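Local structure of Lin2891 protein (Listeria innocua, 3DB0) at residues K9-L14 with F37-L42; H17-L22 with A32-F37; T23-D28 with R59-V64; T46-E51 with V114-V119; A76-N81 with I123-S128. The protein is a putative pyridoxamine 5'-phosphate oxidase, so it probably binds FMN as its relatives do and acts as an oxidoreductase. All blocks are in the same frame, centred on the assembly; numbering follows the deposited sequence. Where two conformers were deposited one is given.

Contact 1 of 5, residues K9-L14 with F37-L42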
# COMPACT_ATOMS: atom_id res chain seq x y z
N LYS B 9 5.99 4.02 19.21
CA LYS B 9 6.78 3.50 18.07
C LYS B 9 6.04 2.34 17.38
O LYS B 9 6.06 2.20 16.17
CB LYS B 9 8.21 3.11 18.50
N ILE B 10 5.37 1.53 18.17
CA ILE B 10 4.60 0.40 17.63
C ILE B 10 3.51 0.98 16.75
O ILE B 10 3.34 0.57 15.61
CB ILE B 10 4.04 -0.50 18.75
CG1 ILE B 10 5.16 -1.21 19.46
CG2 ILE B 10 3.05 -1.59 18.22
CD1 ILE B 10 4.79 -1.79 20.80
N LEU B 11 2.80 1.99 17.26
CA LEU B 11 1.68 2.57 16.52
C LEU B 11 2.10 3.22 15.23
O LEU B 11 1.40 3.15 14.21
CB LEU B 11 0.90 3.57 17.39
CG LEU B 11 0.08 2.91 18.46
CD1 LEU B 11 -0.40 3.89 19.53
CD2 LEU B 11 -1.10 2.25 17.75
N ALA B 12 3.27 3.85 15.28
CA ALA B 12 3.81 4.55 14.10
C ALA B 12 4.02 3.52 12.99
O ALA B 12 3.65 3.75 11.83
CB ALA B 12 5.14 5.30 14.46
N ILE B 13 4.55 2.36 13.36
CA ILE B 13 4.83 1.34 12.36
C ILE B 13 3.47 0.80 11.79
O ILE B 13 3.32 0.61 10.57
CB ILE B 13 5.67 0.20 12.94
CG1 ILE B 13 7.09 0.66 13.32
CG2 ILE B 13 5.76 -0.92 11.92
CD1 ILE B 13 7.91 -0.40 14.05
N LEU B 14 2.49 0.62 12.68
CA LEU B 14 1.15 0.17 12.26
C LEU B 14 0.45 1.23 11.41
O LEU B 14 -0.30 0.91 10.52
CB LEU B 14 0.24 -0.17 13.47
CG LEU B 14 0.65 -1.39 14.31
CD1 LEU B 14 -0.24 -1.60 15.52
CD2 LEU B 14 0.72 -2.66 13.39
N PHE B 37 -3.82 -5.61 6.80
CA PHE B 37 -4.14 -5.40 8.19
C PHE B 37 -4.60 -3.97 8.46
O PHE B 37 -3.89 -3.03 8.14
CB PHE B 37 -2.92 -5.66 9.07
CG PHE B 37 -2.49 -7.11 9.08
CD1 PHE B 37 -3.06 -8.03 9.97
CD2 PHE B 37 -1.60 -7.59 8.15
CE1 PHE B 37 -2.68 -9.36 9.97
CE2 PHE B 37 -1.25 -8.94 8.12
CZ PHE B 37 -1.79 -9.81 9.03
N LEU B 38 -5.77 -3.85 9.08
CA LEU B 38 -6.24 -2.59 9.67
C LEU B 38 -5.93 -2.70 11.17
O LEU B 38 -5.70 -3.81 11.71
CB LEU B 38 -7.76 -2.40 9.45
CG LEU B 38 -8.13 -2.45 7.96
CD1 LEU B 38 -9.56 -2.06 7.63
CD2 LEU B 38 -7.25 -1.49 7.24
N HIS B 39 -5.88 -1.59 11.88
CA HIS B 39 -5.72 -1.66 13.32
C HIS B 39 -6.55 -0.59 14.00
O HIS B 39 -6.95 0.40 13.42
CB HIS B 39 -4.25 -1.47 13.71
CG HIS B 39 -3.79 -0.08 13.48
ND1 HIS B 39 -3.64 0.83 14.50
CD2 HIS B 39 -3.60 0.60 12.32
CE1 HIS B 39 -3.31 2.00 13.99
NE2 HIS B 39 -3.28 1.88 12.67
N ASP B 40 -6.83 -0.88 15.23
CA ASP B 40 -7.54 -0.04 16.14
C ASP B 40 -6.68 -0.13 17.37
O ASP B 40 -6.75 -1.09 18.17
CB ASP B 40 -8.92 -0.58 16.45
CG ASP B 40 -9.61 0.26 17.55
OD1 ASP B 40 -9.35 1.45 17.59
OD2 ASP B 40 -10.37 -0.28 18.38
N GLY B 41 -5.84 0.86 17.55
CA GLY B 41 -4.91 0.76 18.67
C GLY B 41 -4.00 -0.38 18.29
O GLY B 41 -3.62 -0.53 17.12
N LEU B 42 -3.67 -1.21 19.27
CA LEU B 42 -2.78 -2.35 19.03
C LEU B 42 -3.55 -3.61 18.59
O LEU B 42 -2.94 -4.67 18.34
CB LEU B 42 -1.88 -2.64 20.23
CG LEU B 42 -0.98 -1.51 20.75
CD1 LEU B 42 -0.08 -2.12 21.79
CD2 LEU B 42 -0.19 -0.83 19.66

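Contact 2 of 5, residues H17-L22 with A32-F37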
# COMPACT_ATOMS: atom_id res chain seq x y z
N HIS B 17 1.90 1.05 7.79
CA HIS B 17 1.88 -0.22 7.03
C HIS B 17 0.54 -0.95 7.16
O HIS B 17 0.03 -1.15 8.25
CB HIS B 17 2.99 -1.17 7.49
CG HIS B 17 4.35 -0.58 7.39
ND1 HIS B 17 4.88 0.25 8.36
CD2 HIS B 17 5.27 -0.65 6.41
CE1 HIS B 17 6.08 0.65 7.98
NE2 HIS B 17 6.34 0.13 6.80
N GLN B 18 0.02 -1.37 6.03
CA GLN B 18 -1.22 -2.08 5.99
C GLN B 18 -1.02 -3.49 5.42
O GLN B 18 -1.97 -4.25 5.32
CB GLN B 18 -2.24 -1.36 5.15
CG GLN B 18 -2.96 -0.23 5.88
CD GLN B 18 -4.14 0.32 5.07
OE1 GLN B 18 -4.28 0.04 3.88
NE2 GLN B 18 -4.98 1.11 5.72
N VAL B 19 0.19 -3.82 4.96
CA VAL B 19 0.46 -5.18 4.50
C VAL B 19 1.44 -5.84 5.47
O VAL B 19 2.44 -5.25 5.87
CB VAL B 19 1.02 -5.24 3.05
CG1 VAL B 19 1.35 -6.67 2.65
CG2 VAL B 19 0.06 -4.63 2.06
N GLY B 20 1.14 -7.07 5.84
CA GLY B 20 2.01 -7.81 6.71
C GLY B 20 1.92 -9.26 6.35
O GLY B 20 1.19 -9.65 5.43
N VAL B 21 2.67 -10.06 7.09
CA VAL B 21 2.69 -11.51 6.92
C VAL B 21 1.95 -12.15 8.11
O VAL B 21 2.29 -11.91 9.26
CB VAL B 21 4.18 -12.05 6.86
CG1 VAL B 21 4.24 -13.56 6.73
CG2 VAL B 21 4.98 -11.41 5.70
N LEU B 22 0.90 -12.92 7.84
CA LEU B 22 0.25 -13.66 8.88
C LEU B 22 0.77 -15.09 8.84
O LEU B 22 0.76 -15.70 7.79
CB LEU B 22 -1.26 -13.79 8.64
CG LEU B 22 -1.92 -14.61 9.77
CD1 LEU B 22 -2.05 -13.79 11.09
CD2 LEU B 22 -3.22 -15.09 9.31
N ALA B 32 2.28 -19.23 5.86
CA ALA B 32 2.54 -17.80 5.89
C ALA B 32 1.88 -17.18 4.67
O ALA B 32 1.99 -17.70 3.57
CB ALA B 32 4.05 -17.51 5.88
N ARG B 33 1.23 -16.05 4.89
CA ARG B 33 0.58 -15.34 3.81
C ARG B 33 0.66 -13.84 4.00
O ARG B 33 0.62 -13.34 5.11
CB ARG B 33 -0.90 -15.70 3.71
CG ARG B 33 -1.19 -17.18 3.64
CD ARG B 33 -2.68 -17.43 3.69
NE ARG B 33 -3.05 -18.85 3.54
CZ ARG B 33 -3.25 -19.70 4.54
NH1 ARG B 33 -3.04 -19.32 5.77
NH2 ARG B 33 -3.60 -20.95 4.30
N TYR B 34 0.77 -13.13 2.88
CA TYR B 34 0.76 -11.68 2.88
C TYR B 34 -0.68 -11.24 2.86
O TYR B 34 -1.53 -11.83 2.19
CB TYR B 34 1.44 -11.07 1.68
CG TYR B 34 2.93 -11.02 1.80
CD1 TYR B 34 3.54 -10.07 2.56
CD2 TYR B 34 3.73 -11.97 1.17
CE1 TYR B 34 4.90 -10.03 2.68
CE2 TYR B 34 5.11 -11.94 1.31
CZ TYR B 34 5.67 -10.98 2.04
OH TYR B 34 7.04 -10.94 2.20
N MSE B 35 -1.00 -10.24 3.66
CA MSE B 35 -2.33 -9.70 3.61
C MSE B 35 -2.44 -8.31 4.25
O MSE B 35 -1.49 -7.77 4.83
CB MSE B 35 -3.35 -10.66 4.24
CG MSE B 35 -3.08 -10.87 5.74
SE MSE B 35 -4.08 -12.30 6.55
CE MSE B 35 -3.12 -13.75 5.60
N THR B 36 -3.63 -7.74 4.10
CA THR B 36 -3.95 -6.40 4.58
C THR B 36 -4.42 -6.50 6.01
O THR B 36 -5.23 -7.39 6.37
CB THR B 36 -5.00 -5.72 3.69
OG1 THR B 36 -4.47 -5.69 2.38
CG2 THR B 36 -5.34 -4.25 4.12
N PHE B 37 -3.82 -5.61 6.80
CA PHE B 37 -4.14 -5.40 8.19
C PHE B 37 -4.60 -3.97 8.46
O PHE B 37 -3.89 -3.03 8.14
CB PHE B 37 -2.92 -5.66 9.07
CG PHE B 37 -2.49 -7.11 9.08
CD1 PHE B 37 -3.06 -8.03 9.97
CD2 PHE B 37 -1.60 -7.59 8.15
CE1 PHE B 37 -2.68 -9.36 9.97
CE2 PHE B 37 -1.25 -8.94 8.12
CZ PHE B 37 -1.79 -9.81 9.03
O HOH W 1 -2.34 -1.30 9.88
O HOH W 2 -1.74 -17.41 7.32

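Contact 3 of 5, residues T23-D28 with R59-V64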
# COMPACT_ATOMS: atom_id res chain seq x y z
N THR B 23 1.22 -15.61 9.98
CA THR B 23 1.61 -17.01 10.05
C THR B 23 0.64 -17.68 10.99
O THR B 23 0.46 -17.25 12.12
CB THR B 23 3.07 -17.19 10.52
OG1 THR B 23 3.94 -16.48 9.63
CG2 THR B 23 3.45 -18.70 10.58
N SER B 24 -0.06 -18.67 10.45
CA SER B 24 -1.04 -19.50 11.16
C SER B 24 -0.55 -20.96 11.08
O SER B 24 0.47 -21.27 10.42
CB SER B 24 -2.44 -19.30 10.63
OG SER B 24 -2.46 -19.36 9.20
N VAL B 25 -1.27 -21.83 11.77
CA VAL B 25 -0.86 -23.20 11.92
C VAL B 25 -2.00 -24.11 11.53
O VAL B 25 -3.16 -23.87 11.88
CB VAL B 25 -0.52 -23.49 13.42
CG1 VAL B 25 -0.25 -24.99 13.68
CG2 VAL B 25 0.60 -22.60 13.92
N GLN B 26 -1.65 -25.11 10.75
CA GLN B 26 -2.57 -26.18 10.35
C GLN B 26 -1.98 -27.51 10.80
O GLN B 26 -1.23 -28.18 10.07
CB GLN B 26 -2.72 -26.19 8.82
CG GLN B 26 -3.58 -27.30 8.32
CD GLN B 26 -2.88 -28.12 7.22
OE1 GLN B 26 -1.93 -27.67 6.54
NE2 GLN B 26 -3.34 -29.36 7.05
N GLY B 27 -2.31 -27.91 12.02
CA GLY B 27 -1.78 -29.15 12.57
C GLY B 27 -0.33 -28.87 12.87
O GLY B 27 -0.04 -28.02 13.68
N ASP B 28 0.58 -29.55 12.19
CA ASP B 28 2.02 -29.33 12.38
C ASP B 28 2.62 -28.42 11.31
O ASP B 28 3.84 -28.23 11.28
CB ASP B 28 2.79 -30.65 12.33
CG ASP B 28 2.35 -31.61 13.43
OD1 ASP B 28 2.26 -31.15 14.57
OD2 ASP B 28 2.04 -32.79 13.11
N ARG B 59 -9.90 -20.80 13.43
CA ARG B 59 -10.95 -21.39 14.20
C ARG B 59 -10.40 -22.52 15.01
O ARG B 59 -10.81 -22.70 16.12
CB ARG B 59 -12.07 -22.00 13.33
CG ARG B 59 -12.91 -20.95 12.59
CD ARG B 59 -14.25 -21.52 12.08
NE ARG B 59 -14.92 -20.56 11.20
CZ ARG B 59 -14.89 -20.62 9.86
NH1 ARG B 59 -14.26 -21.61 9.24
NH2 ARG B 59 -15.52 -19.70 9.14
N ARG B 60 -9.47 -23.28 14.44
CA ARG B 60 -8.94 -24.48 15.08
C ARG B 60 -7.68 -24.24 15.91
O ARG B 60 -7.34 -25.04 16.79
CB ARG B 60 -8.66 -25.55 14.02
CG ARG B 60 -9.92 -26.02 13.33
CD ARG B 60 -9.70 -26.59 11.95
NE ARG B 60 -9.62 -28.04 11.92
CZ ARG B 60 -10.03 -28.77 10.90
NH1 ARG B 60 -10.62 -28.19 9.85
NH2 ARG B 60 -9.92 -30.09 10.93
N ASN B 61 -6.95 -23.18 15.60
CA ASN B 61 -5.75 -22.81 16.39
C ASN B 61 -5.62 -21.28 16.36
O ASN B 61 -5.31 -20.73 15.31
CB ASN B 61 -4.49 -23.50 15.83
CG ASN B 61 -3.23 -23.20 16.64
OD1 ASN B 61 -3.16 -22.22 17.36
ND2 ASN B 61 -2.22 -24.06 16.52
N PRO B 62 -5.92 -20.60 17.49
CA PRO B 62 -5.92 -19.14 17.55
C PRO B 62 -4.53 -18.47 17.57
O PRO B 62 -4.42 -17.25 17.43
CB PRO B 62 -6.67 -18.85 18.85
CG PRO B 62 -6.24 -20.00 19.75
CD PRO B 62 -6.29 -21.20 18.80
N HIS B 63 -3.49 -19.27 17.68
CA HIS B 63 -2.14 -18.73 17.82
C HIS B 63 -1.59 -18.33 16.45
O HIS B 63 -1.40 -19.17 15.54
CB HIS B 63 -1.22 -19.72 18.44
CG HIS B 63 -1.75 -20.33 19.70
ND1 HIS B 63 -2.30 -21.59 19.74
CD2 HIS B 63 -1.88 -19.82 20.94
CE1 HIS B 63 -2.70 -21.86 20.97
NE2 HIS B 63 -2.47 -20.80 21.71
N VAL B 64 -1.34 -17.04 16.34
CA VAL B 64 -0.81 -16.44 15.11
C VAL B 64 0.38 -15.58 15.41
O VAL B 64 0.56 -15.10 16.53
CB VAL B 64 -1.87 -15.67 14.32
CG1 VAL B 64 -3.04 -16.62 13.90
CG2 VAL B 64 -2.43 -14.48 15.13
O HOH W 3 -3.03 -20.55 13.75

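Contact 4 of 5, residues T46-E51 with V114-V119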
# COMPACT_ATOMS: atom_id res chain seq x y z
N THR B 46 -7.95 -8.36 10.00
CA THR B 46 -7.65 -8.67 8.64
C THR B 46 -8.90 -9.39 8.02
O THR B 46 -9.51 -10.29 8.66
CB THR B 46 -6.32 -9.50 8.53
OG1 THR B 46 -5.95 -9.62 7.17
CG2 THR B 46 -6.48 -10.88 9.13
N PRO B 47 -9.25 -9.01 6.77
CA PRO B 47 -10.40 -9.59 6.06
C PRO B 47 -10.20 -11.01 5.64
O PRO B 47 -9.08 -11.46 5.40
CB PRO B 47 -10.59 -8.66 4.84
CG PRO B 47 -9.32 -7.92 4.71
CD PRO B 47 -8.54 -8.01 5.97
N SER B 48 -11.31 -11.74 5.58
CA SER B 48 -11.23 -13.12 5.12
C SER B 48 -12.59 -13.58 4.62
O SER B 48 -13.55 -12.82 4.63
CB SER B 48 -10.67 -14.00 6.22
OG SER B 48 -10.40 -15.30 5.75
N GLY B 49 -12.67 -14.81 4.13
CA GLY B 49 -13.93 -15.41 3.69
C GLY B 49 -14.22 -16.57 4.62
O GLY B 49 -13.31 -17.20 5.14
N LYS B 50 -15.50 -16.86 4.81
CA LYS B 50 -15.93 -17.94 5.72
C LYS B 50 -15.33 -19.28 5.41
O LYS B 50 -15.11 -20.12 6.31
CB LYS B 50 -17.45 -18.18 5.68
CG LYS B 50 -18.29 -17.19 6.40
CD LYS B 50 -19.76 -17.52 6.22
CE LYS B 50 -20.57 -16.30 6.60
NZ LYS B 50 -22.01 -16.53 6.37
N GLU B 51 -15.15 -19.53 4.12
CA GLU B 51 -14.62 -20.80 3.64
C GLU B 51 -13.15 -20.83 3.31
O GLU B 51 -12.67 -21.84 2.84
CB GLU B 51 -15.39 -21.28 2.40
CG GLU B 51 -16.72 -21.99 2.71
CD GLU B 51 -17.74 -21.14 3.50
OE1 GLU B 51 -18.18 -20.09 2.99
OE2 GLU B 51 -18.12 -21.57 4.61
N VAL B 114 -15.81 -12.10 6.36
CA VAL B 114 -15.54 -12.26 7.77
C VAL B 114 -14.31 -11.45 8.08
O VAL B 114 -13.58 -11.02 7.18
CB VAL B 114 -15.32 -13.72 8.17
CG1 VAL B 114 -16.56 -14.54 7.85
CG2 VAL B 114 -14.07 -14.28 7.49
N VAL B 115 -14.13 -11.20 9.37
CA VAL B 115 -13.02 -10.44 9.85
C VAL B 115 -12.29 -11.23 10.94
O VAL B 115 -12.94 -11.76 11.86
CB VAL B 115 -13.46 -9.04 10.36
CG1 VAL B 115 -12.27 -8.26 11.10
CG2 VAL B 115 -14.10 -8.19 9.20
N ILE B 116 -10.99 -11.38 10.74
CA ILE B 116 -10.08 -11.95 11.71
C ILE B 116 -9.53 -10.84 12.59
O ILE B 116 -8.85 -9.90 12.14
CB ILE B 116 -8.95 -12.77 11.08
CG1 ILE B 116 -9.58 -13.88 10.22
CG2 ILE B 116 -8.03 -13.35 12.20
CD1 ILE B 116 -8.65 -14.60 9.23
N LYS B 117 -9.86 -10.98 13.87
CA LYS B 117 -9.42 -10.04 14.90
C LYS B 117 -8.21 -10.64 15.53
O LYS B 117 -8.19 -11.83 15.84
CB LYS B 117 -10.50 -9.87 15.97
CG LYS B 117 -10.09 -8.95 17.14
CD LYS B 117 -11.09 -9.05 18.34
CE LYS B 117 -10.84 -7.94 19.29
NZ LYS B 117 -11.75 -7.95 20.48
N ILE B 118 -7.17 -9.84 15.68
CA ILE B 118 -5.96 -10.33 16.35
C ILE B 118 -5.64 -9.49 17.56
O ILE B 118 -5.31 -8.29 17.44
CB ILE B 118 -4.75 -10.41 15.40
CG1 ILE B 118 -5.07 -11.35 14.22
CG2 ILE B 118 -3.48 -10.83 16.16
CD1 ILE B 118 -4.27 -11.09 13.01
N VAL B 119 -5.67 -10.15 18.71
CA VAL B 119 -5.34 -9.54 20.00
C VAL B 119 -3.88 -9.85 20.34
O VAL B 119 -3.50 -10.99 20.57
CB VAL B 119 -6.34 -9.97 21.15
CG1 VAL B 119 -5.90 -9.43 22.54
CG2 VAL B 119 -7.73 -9.49 20.83

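Contact 5 of 5, residues A76-N81 with I123-S128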
# COMPACT_ATOMS: atom_id res chain seq x y z
N ALA B 76 12.88 -0.72 11.03
CA ALA B 76 12.49 -1.28 12.32
C ALA B 76 11.10 -1.85 11.99
O ALA B 76 10.31 -1.23 11.25
CB ALA B 76 12.36 -0.24 13.38
N PHE B 77 10.80 -3.03 12.50
CA PHE B 77 9.53 -3.67 12.21
C PHE B 77 9.03 -4.39 13.43
O PHE B 77 9.70 -4.41 14.46
CB PHE B 77 9.61 -4.58 10.99
CG PHE B 77 10.55 -5.71 11.13
CD1 PHE B 77 11.90 -5.53 10.89
CD2 PHE B 77 10.09 -6.97 11.55
CE1 PHE B 77 12.78 -6.58 11.06
CE2 PHE B 77 10.97 -8.00 11.72
CZ PHE B 77 12.32 -7.81 11.47
N LEU B 78 7.85 -4.96 13.30
CA LEU B 78 7.20 -5.61 14.40
C LEU B 78 7.02 -7.09 14.21
O LEU B 78 6.68 -7.57 13.12
CB LEU B 78 5.79 -5.01 14.62
CG LEU B 78 5.68 -3.51 14.93
CD1 LEU B 78 4.15 -3.07 14.89
CD2 LEU B 78 6.38 -3.24 16.25
N GLU B 79 7.25 -7.79 15.32
CA GLU B 79 6.89 -9.19 15.44
C GLU B 79 5.79 -9.24 16.51
O GLU B 79 6.00 -8.87 17.66
CB GLU B 79 8.09 -10.07 15.79
CG GLU B 79 7.61 -11.42 16.13
CD GLU B 79 8.68 -12.39 16.63
OE1 GLU B 79 9.89 -12.11 16.56
OE2 GLU B 79 8.28 -13.45 17.11
N ILE B 80 4.60 -9.66 16.11
CA ILE B 80 3.43 -9.71 16.98
C ILE B 80 2.90 -11.16 17.14
O ILE B 80 2.52 -11.80 16.18
CB ILE B 80 2.30 -8.88 16.35
CG1 ILE B 80 2.72 -7.43 16.17
CG2 ILE B 80 1.01 -8.98 17.18
CD1 ILE B 80 1.76 -6.55 15.41
N ASN B 81 2.88 -11.66 18.37
CA ASN B 81 2.33 -13.01 18.65
C ASN B 81 1.07 -12.74 19.36
O ASN B 81 1.03 -11.95 20.32
CB ASN B 81 3.29 -13.84 19.48
CG ASN B 81 4.62 -14.10 18.75
OD1 ASN B 81 5.64 -13.48 19.05
ND2 ASN B 81 4.59 -14.95 17.75
N ILE B 123 4.52 -8.05 21.64
CA ILE B 123 4.98 -7.28 20.49
C ILE B 123 6.39 -6.89 20.67
O ILE B 123 6.71 -6.26 21.66
CB ILE B 123 4.19 -5.98 20.26
CG1 ILE B 123 2.67 -6.23 20.28
CG2 ILE B 123 4.64 -5.39 18.96
CD1 ILE B 123 1.85 -5.02 20.01
N ARG B 124 7.24 -7.32 19.71
CA ARG B 124 8.64 -7.00 19.73
C ARG B 124 8.96 -6.11 18.54
O ARG B 124 8.46 -6.36 17.42
CB ARG B 124 9.48 -8.24 19.59
CG ARG B 124 9.47 -9.14 20.77
CD ARG B 124 10.77 -9.92 20.77
NE ARG B 124 10.76 -10.92 19.73
CZ ARG B 124 11.85 -11.50 19.25
NH1 ARG B 124 13.06 -11.15 19.72
NH2 ARG B 124 11.74 -12.43 18.30
N ILE B 125 9.71 -5.05 18.80
CA ILE B 125 10.21 -4.20 17.72
C ILE B 125 11.57 -4.74 17.45
O ILE B 125 12.45 -4.76 18.32
CB ILE B 125 10.34 -2.70 18.03
CG1 ILE B 125 9.03 -2.04 18.40
CG2 ILE B 125 10.78 -1.91 16.77
CD1 ILE B 125 9.25 -0.53 18.76
N LEU B 126 11.74 -5.16 16.21
CA LEU B 126 12.97 -5.71 15.74
C LEU B 126 13.66 -4.74 14.80
O LEU B 126 13.01 -3.89 14.17
CB LEU B 126 12.67 -7.04 15.04
CG LEU B 126 12.03 -8.14 15.90
CD1 LEU B 126 11.75 -9.38 15.04
CD2 LEU B 126 12.90 -8.48 17.11
N ASN B 127 14.99 -4.88 14.73
CA ASN B 127 15.86 -4.08 13.87
C ASN B 127 15.71 -2.58 14.19
O ASN B 127 15.74 -1.72 13.29
CB ASN B 127 15.59 -4.38 12.38
CG ASN B 127 16.75 -3.98 11.47
OD1 ASN B 127 17.91 -4.07 11.85
ND2 ASN B 127 16.44 -3.56 10.25
N SER B 128 15.52 -2.27 15.47
CA SER B 128 15.38 -0.87 15.85
C SER B 128 16.72 -0.18 15.93
O SER B 128 16.75 1.04 15.87
CB SER B 128 14.61 -0.69 17.17
OG SER B 128 15.26 -1.35 18.22
OXT SER B 128 17.78 -0.79 16.03

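Contact 1 of 5, residues K9-L14 with F37-L42
His39 carries its ring tucked between its own backbone N and carbonyl carbon (chi1 69°), and this turns one face of the imidazole to Leu14. The helix backbone places Leu14 CB squarely over that ring, 4.0 Å from the centroid of His39 and only 4° off the ring normal. This is a CH-pi contact over the face. Leu14 has CG on the side away from its carbonyl carbon (chi1 -67°), which sends CD1 toward Leu42 and Gly41 O. His39 ND1 donates to Gly41 O at 3.0 Å, in the ring plane and on a lone pair of the carbonyl. The bond from ND1 probably limits rotation of the ring. It closes over the bend after the strand, where Gly41 has a positive phi.

Past the turn, Leu42 takes over. Its CD2 methyl is the meeting point of the helix side chains. Ile10 CG2 lies 3.6 Å from Leu42 CD2, and Leu11 CD2 lies 3.7 Å from the same methyl. Both side chains cross Leu42 at about a right angle. Leu14 CD1 reaches Leu42 CD2 more loosely, at 4.2 Å. Leu11 CD2 also rests 3.8 Å from Gly41 O.

Ile10 also touches Leu78 and Ile123 of the barrel strands. Helix 6-16 and the end of strand 29-40 are thus held together by dispersion and one CH-pi contact. With ND1 satisfied by Gly41 O, the His39 ring can face an apolar CB.

Contact 2 of 5, residues H17-L22 with A32-F37
Val21 CG2 meets the Tyr34 ring at CE1, 3.3 Å away, a close approach that comes in obliquely. Val19 CG1 lies 4.0 Å from CD1 of the same Tyr34 ring, with the two side chains crossing at about a right angle. On the opposite face of the sheet, Leu22 CB touches the selenomethionine Met35 at CE, 3.6 Å. Phe37 slides its ring edge along the other strand, with CD2 3.6 Å from Gly20 N and in plane with it. Gly20 has no side chain, and the Phe37 ring edge lies close against its backbone.

Strands 19-26 and 29-40 form an antiparallel beta hairpin, part of the closed six-stranded barrel of this FMN-binding-clan fold. Gly20 and Met35 are a hydrogen-bonded pair, and so are Leu22 and Arg33. Gly20 N reaches Met35 O at 2.9 Å. Beyond the last regular pair, Phe37 N still bonds to Gln18 O at 2.7 Å.

Two waters extend the strand pairing. One lies 2.9 Å from each of His17 O and Phe37 O, within hydrogen-bonding distance. The other joins Leu22 O to Arg33 NH1, at 2.8 Å from the latter, in the guanidinium plane. Arg33 is further held by a salt bridge to Glu57. Outside the hairpin, Tyr34 stacks on Tyr70 of the second subunit and meets Phe77 of that subunit edge to face.

Contact 3 of 5, residues T23-D28 with R59-V64
Val25 and Asn61 meet at a slant. The valine points at the amide, and Asn61 ND2 lies 3.6 Å from both CB and CG1 of Val25. Asn61 extends its CG opposite its own backbone N (chi1 -178°), which carries the amide across to the valine. The other end of the amide turns back on its own segment. Asn61 OD1 accepts from His63 N at 3.0 Å and from His63 ND1 at 2.6 Å, the two donors coming from opposite faces of the amide plane. This grip fixes the amide's rotation, with ND2 left to face Val25 and to bond Asp28 O of the second subunit.

Further along, Val64 lies beside the strand backbone. Val64 CA makes a CA-H...O contact with Thr23 O at 3.3 Å. A water joins the two segments: it accepts from Val25 N at 2.9 Å and donates to Asn61 O and His63 O. Ser24 OG turns to Glu57 on helix 53-60.

Asn61 is the first residue to leave the helix, and its OD1 to His63 N bond is an Asx turn. The turn redirects the chain from helix 53-60 into strand 63-68, which pairs with strand 19-26 to close the barrel.

Contact 4 of 5, residues T46-E51 with V114-V119
Ile116 starts at CB, 3.5 Å from Thr46 O and 3.7 Å from Thr46 CG2. The two side chains lie side by side and point the same way. One step out, CG1 of Ile116 is 3.9 Å from Thr46 O and 4.1 Å from Ser48 CB. CG1 is set opposite the carbonyl carbon (chi1 -57°), and this torsion turns CG1 and CD1 toward Ser48. The tip, CD1 of Ile116, rests 3.7 Å from Ser48 CB and 4.0 Å from Ser48 OG.

The backbones form antiparallel hydrogen-bonded pairs at Thr46-Ile116 and Ser48-Val114. Thr46 N reaches Ile116 O at 2.8 Å. Val114 N comes to Ser48 O at 2.9 Å.

The hydroxyls look elsewhere: Thr46 OG1 bonds to Thr36 O, and Ser48 OG to Thr55 OG1. Strands 43-49 and 113-126 are neighbours in the barrel. Strand 29-40 flanks the first, strand 77-86 flanks the second, and helix 53-60 lies against Ser48 and Val114.

Contact 5 of 5, residues A76-N81 with I123-S128
The Phe77 ring has Leu126 CB over one face, 3.9 Å from the ring centroid and offset toward the rim. Asn127 CB approaches Phe77 CE1 obliquely, at 3.8 Å. The Arg124 guanidinium has Leu126 CD2 over one face, while the Glu79 carboxylate lies at its edge. The carboxylate and guanidinium planes stand 70° apart, so the pair is not a flat two-pronged one. A single short salt bridge joins them, Arg124 NH2 to Glu79 OE1 at 2.6 Å, bent at the hydrogen. It meets the carboxylate on the syn side, tilted about 30° out of both planes. Glu79 is extended, with CG opposite the backbone N (chi1 170°), while Arg124 bends at chi3 to bring NH2 over to it.

On the other face of the sheet, the one carrying Leu78, Ile80, Ile123 and Ile125, Leu78 CD2 packs against Ile125 CG1 at 3.6 Å and Ile123 CG2 at 3.9 Å. The backbones pair antiparallel, and Glu79 N bonds to Arg124 O at 2.8 Å. Helix 6-16 touches Leu78 and Ile125 on this side. The Phe77 side faces the second subunit.

Glu79 is buried, so its charge is probably eased by Arg124, whose guanidinium in turn rests on the apolar Leu126.

How the contacts relate
All five contacts involve the strands of one closed six-stranded barrel, contacts 1 and 3 also a helix against it. Contact 2 is nested within the loop closed by contact 1 and shares Phe37 with it; their centres are about 13 Å apart. Contact 1 closes before contacts 4 and 5 open, while contact 3 crosses both contact 2 and contact 4 along the chain. Contact 3 continues strand 19-26 past contact 2 and reaches strand 63-68. Contacts 4 and 5 use two parts of strand 113-126, about 22 Å apart between centres. Contact 1 lays helix 6-16 beside contact 5. Contacts 2, 3 and 5 touch the second subunit, so the barrel wall also serves the subunit interface.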